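Local coordinates for thioredoxin family protein (Streptococcus pneumoniae, PDB 2YP6), which is a surface-exposed thioredoxin-fold lipoprotein that probably reduces oxidised partner proteins outside the cell and is linked to resistance against extracellular oxidative stress, at residues 119-122 against 123-126; 171-174 against 175-178. One frame throughout, in Å; residues are numbered along the deposited sequence.

Contact 1: residues 119-122 against 123-126; sequences EQFP and QWFQ
F121 sends its ring along the inner face of the helix to meet two aromatic residues of the next turn, W124 and F125. Its CG stands anti to the backbone N (chi1 -178°), which carries the ring forward along the helix. F121 CE1 comes to 3.9 Å from W124 CZ3, while F121 CZ lies 3.8 Å from F125 CD1, so the phenyl ring of F121 is shared by both neighbours. Both pairs are oblique: the planes of F121 and the six-membered ring of W124 meet at 45°, those of F121 and F125 at 33°. The three rings form an aromatic cluster, backed by strand 135-137, where V135 touches F121 and F125 and Y137 touches F121; Y130 adds an edge-to-face contact with F125. K116 makes a cation-pi contact with W124, which is only partly buried.

Beneath the rings the backbone bonds run i to i+4. F125 N donates to F121 O at 2.9 Å, Q126 N to P122 O at 3.0 Å, and W124 N to Q120 O at 3.1 Å, the last nearly straight.

The other face is looser: the exposed side chains of Q120 and Q123 run side by side there, pointing the same way, and the side chain of Q126 reaches the preceding turn only with CB. Such an amphipathic helix, with F121 and F125 against the sheet and polar side chains outside, is the connecting helix of a beta-alpha-beta unit, here joining strand 102-108 to strand 135-137 in the thioredoxin fold.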
loop_
_atom_site.group_PDB
_atom_site.type_symbol
_atom_site.label_atom_id
_atom_site.label_comp_id
_atom_site.label_asym_id
_atom_site.label_seq_id
_atom_site.Cartn_x
_atom_site.Cartn_y
_atom_site.Cartn_z
ATOM N N GLU A 119 -18.827 -3.843 0.360
ATOM C CA GLU A 119 -19.877 -2.817 0.351
ATOM C C GLU A 119 -19.662 -1.794 1.450
ATOM O O GLU A 119 -19.903 -0.607 1.251
ATOM C CB GLU A 119 -21.276 -3.430 0.500
ATOM C CG GLU A 119 -21.674 -4.357 -0.630
ATOM C CD GLU A 119 -21.225 -5.789 -0.394
ATOM O OE1 GLU A 119 -20.579 -6.045 0.645
ATOM O OE2 GLU A 119 -21.518 -6.658 -1.245
ATOM N N GLN A 120 -19.213 -2.252 2.613
ATOM C CA GLN A 120 -19.098 -1.378 3.767
ATOM C C GLN A 120 -17.810 -0.558 3.768
ATOM O O GLN A 120 -17.792 0.564 4.281
ATOM C CB GLN A 120 -19.190 -2.180 5.066
ATOM C CG GLN A 120 -20.564 -2.863 5.302
ATOM C CD GLN A 120 -21.748 -1.897 5.425
ATOM O OE1 GLN A 120 -21.602 -0.676 5.309
ATOM N NE2 GLN A 120 -22.935 -2.456 5.664
ATOM N N PHE A 121 -16.734 -1.109 3.221
ATOM C CA PHE A 121 -15.437 -0.450 3.336
ATOM C C PHE A 121 -15.397 0.976 2.771
ATOM O O PHE A 121 -14.915 1.892 3.444
ATOM C CB PHE A 121 -14.303 -1.279 2.737
ATOM C CG PHE A 121 -12.965 -0.625 2.896
ATOM C CD1 PHE A 121 -12.247 -0.761 4.071
ATOM C CD2 PHE A 121 -12.461 0.187 1.898
ATOM C CE1 PHE A 121 -11.048 -0.112 4.244
ATOM C CE2 PHE A 121 -11.266 0.838 2.064
ATOM C CZ PHE A 121 -10.555 0.680 3.237
ATOM N N PRO A 122 -15.882 1.168 1.544
ATOM C CA PRO A 122 -15.760 2.513 0.976
ATOM C C PRO A 122 -16.539 3.565 1.752
ATOM O O PRO A 122 -16.055 4.692 1.869
ATOM C CB PRO A 122 -16.259 2.356 -0.468
ATOM C CG PRO A 122 -16.845 1.001 -0.577
ATOM C CD PRO A 122 -16.424 0.187 0.588
ATOM N N GLN A 123 -17.687 3.193 2.308
ATOM C CA GLN A 123 -18.478 4.098 3.120
ATOM C C GLN A 123 -17.680 4.508 4.358
ATOM O O GLN A 123 -17.560 5.699 4.680
ATOM C CB GLN A 123 -19.815 3.436 3.520
ATOM C CG GLN A 123 -20.529 4.145 4.682
ATOM C CD GLN A 123 -21.872 3.503 5.075
ATOM O OE1 GLN A 123 -22.139 2.334 4.776
ATOM N NE2 GLN A 123 -22.715 4.277 5.753
ATOM N N TRP A 124 -17.114 3.522 5.039
ATOM C CA TRP A 124 -16.280 3.781 6.206
ATOM C C TRP A 124 -15.071 4.684 5.853
ATOM O O TRP A 124 -14.756 5.626 6.574
ATOM C CB TRP A 124 -15.781 2.450 6.786
ATOM C CG TRP A 124 -14.817 2.642 7.899
ATOM C CD1 TRP A 124 -15.122 2.874 9.207
ATOM C CD2 TRP A 124 -13.381 2.647 7.816
ATOM N NE1 TRP A 124 -13.969 3.010 9.940
ATOM C CE2 TRP A 124 -12.891 2.883 9.114
ATOM C CE3 TRP A 124 -12.466 2.470 6.775
ATOM C CZ2 TRP A 124 -11.531 2.961 9.395
ATOM C CZ3 TRP A 124 -11.124 2.530 7.063
ATOM C CH2 TRP A 124 -10.669 2.769 8.363
ATOM N N PHE A 125 -14.411 4.381 4.743
ATOM C CA PHE A 125 -13.208 5.095 4.318
ATOM C C PHE A 125 -13.527 6.578 4.150
ATOM O O PHE A 125 -12.820 7.455 4.654
ATOM C CB PHE A 125 -12.734 4.483 2.998
ATOM C CG PHE A 125 -11.399 4.971 2.515
ATOM C CD1 PHE A 125 -10.231 4.463 3.030
ATOM C CD2 PHE A 125 -11.329 5.905 1.509
ATOM C CE1 PHE A 125 -9.012 4.899 2.558
ATOM C CE2 PHE A 125 -10.126 6.337 1.041
ATOM C CZ PHE A 125 -8.968 5.827 1.557
ATOM N N GLN A 126 -14.623 6.843 3.458
ATOM C CA GLN A 126 -15.047 8.214 3.189
ATOM C C GLN A 126 -15.437 8.953 4.459
ATOM O O GLN A 126 -15.184 10.146 4.581
ATOM C CB GLN A 126 -16.194 8.215 2.180
ATOM C CG GLN A 126 -16.926 9.536 2.101
ATOM C CD GLN A 126 -17.558 9.783 0.737
ATOM O OE1 GLN A 126 -17.579 8.894 -0.124
ATOM N NE2 GLN A 126 -18.067 11.002 0.530
#

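Contact 2: residues 171-174 against 175-178; sequences AISN and ADAE
S173 and D176 meet where the loop after strand 164-169 turns into helix 174-182, and the residues that follow N174 each meet the preceding residues differently. A175 comes first, on the exposed side, with its CB facing S173 OG.

D176 supplies the main link. Its backbone N donates to S173 OG at 2.9 Å with an angle of 156° at the hydrogen, and the serine hydroxyl is placed for this by a chi1 of 69°, which sets OG between its own backbone N and carbonyl carbon. S173 is therefore the N-cap of the helix, its side chain taking up an amide of the first turn. The carboxylate of D176 folds back towards the loop, and a water completes the link: it accepts from S173 N at 2.9 Å and donates to D176 OD2 at 2.6 Å, so the aspartate reaches the N-cap backbone amide through solvent. A negative charge here would be expected to suit the positive end of the helix dipole. D176 CB also packs on I172 CG1 at 3.7 Å, beginning the apolar side of the cap.

A177 continues that side. Its N donates to S173 O at 2.9 Å, and its CB lies 4.3 Å from CD1 of I172, whose side chain is fully extended; Y73 of strand 71-76 touches both I172 and A177.

At E178 the backbone N bonds to N174 O at 2.9 Å, and CG passes 3.2 Å from that same N174 O. The polar ends of these two residues look towards helix 88-96 and what follows it: N174 ND2 donates to E90 O, and E178 OE2 makes a salt bridge with K97.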
loop_
_atom_site.group_PDB
_atom_site.type_symbol
_atom_site.label_atom_id
_atom_site.label_comp_id
_atom_site.label_asym_id
_atom_site.label_seq_id
_atom_site.Cartn_x
_atom_site.Cartn_y
_atom_site.Cartn_z
ATOM N N ALA A 171 4.256 1.815 10.890
ATOM C CA ALA A 171 4.215 2.997 10.037
ATOM C C ALA A 171 5.621 3.520 9.780
ATOM O O ALA A 171 6.526 3.338 10.591
ATOM C CB ALA A 171 3.348 4.085 10.669
ATOM N N ILE A 172 5.799 4.162 8.634
ATOM C CA ILE A 172 7.053 4.849 8.318
ATOM C C ILE A 172 6.730 6.339 8.147
ATOM O O ILE A 172 5.713 6.677 7.561
ATOM C CB ILE A 172 7.716 4.246 7.049
ATOM C CG1 ILE A 172 9.097 4.858 6.806
ATOM C CG2 ILE A 172 6.825 4.393 5.822
ATOM C CD1 ILE A 172 9.860 4.160 5.703
ATOM N N SER A 173 7.556 7.220 8.692
ATOM C CA SER A 173 7.305 8.646 8.548
ATOM C C SER A 173 7.488 9.029 7.084
ATOM O O SER A 173 8.235 8.366 6.348
ATOM C CB SER A 173 8.275 9.455 9.397
ATOM O OG SER A 173 9.576 9.340 8.868
ATOM N N ASN A 174 6.841 10.106 6.676
ATOM C CA ASN A 174 6.987 10.578 5.307
ATOM C C ASN A 174 8.454 10.943 5.058
ATOM O O ASN A 174 8.990 10.632 4.006
ATOM C CB ASN A 174 6.090 11.789 5.041
ATOM C CG ASN A 174 4.623 11.426 4.959
ATOM O OD1 ASN A 174 4.261 10.248 4.847
ATOM N ND2 ASN A 174 3.766 12.445 4.967
ATOM N N ALA A 175 9.103 11.577 6.042
ATOM C CA ALA A 175 10.506 11.944 5.895
ATOM C C ALA A 175 11.359 10.703 5.638
ATOM O O ALA A 175 12.213 10.691 4.754
ATOM C CB ALA A 175 11.006 12.695 7.124
ATOM N N ASP A 176 11.133 9.656 6.418
ATOM C CA ASP A 176 11.914 8.439 6.262
ATOM C C ASP A 176 11.604 7.780 4.914
ATOM O O ASP A 176 12.509 7.268 4.258
ATOM C CB ASP A 176 11.651 7.470 7.406
ATOM C CG ASP A 176 12.359 7.866 8.678
ATOM O OD1 ASP A 176 13.206 8.781 8.630
ATOM O OD2 ASP A 176 12.086 7.246 9.722
ATOM N N ALA A 177 10.339 7.794 4.480
ATOM C CA ALA A 177 9.996 7.195 3.193
ATOM C C ALA A 177 10.660 7.931 2.021
ATOM O O ALA A 177 11.198 7.300 1.098
ATOM C CB ALA A 177 8.457 7.134 2.981
ATOM N N GLU A 178 10.596 9.261 2.065
ATOM C CA GLU A 178 11.185 10.101 1.027
ATOM C C GLU A 178 12.678 9.863 0.956
ATOM O O GLU A 178 13.230 9.700 -0.133
ATOM C CB GLU A 178 10.869 11.588 1.290
ATOM C CG GLU A 178 9.382 11.906 1.055
ATOM C CD GLU A 178 8.932 13.290 1.529
ATOM O OE1 GLU A 178 9.410 13.786 2.567
ATOM O OE2 GLU A 178 8.080 13.882 0.855
HETATM O O HOH W 1 9.762 6.338 10.433
#

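In the fold
Both contacts are local pairings in one thioredoxin-type domain, yet contact 1 lies within a helix and contact 2 at a loop-to-helix junction, with centres 26 Å apart and nearest atoms about 14 Å apart. Contact 1 is the more peripheral: its centre is about 17 Å from the centre of the chain, against about 13 Å for contact 2, and it has three exposed residues against two. Helix 120-127 packs its aromatic side on strand 135-137; the F121 side chain is about 12 Å from the bound 3-cyclohexyl-1-propylphosphocholine. Contact 2 faces strands 71-76 and 154-158 and helix 88-96. Ring packing dominates the first; the second combines polar capping, a bridging water and a small aliphatic patch.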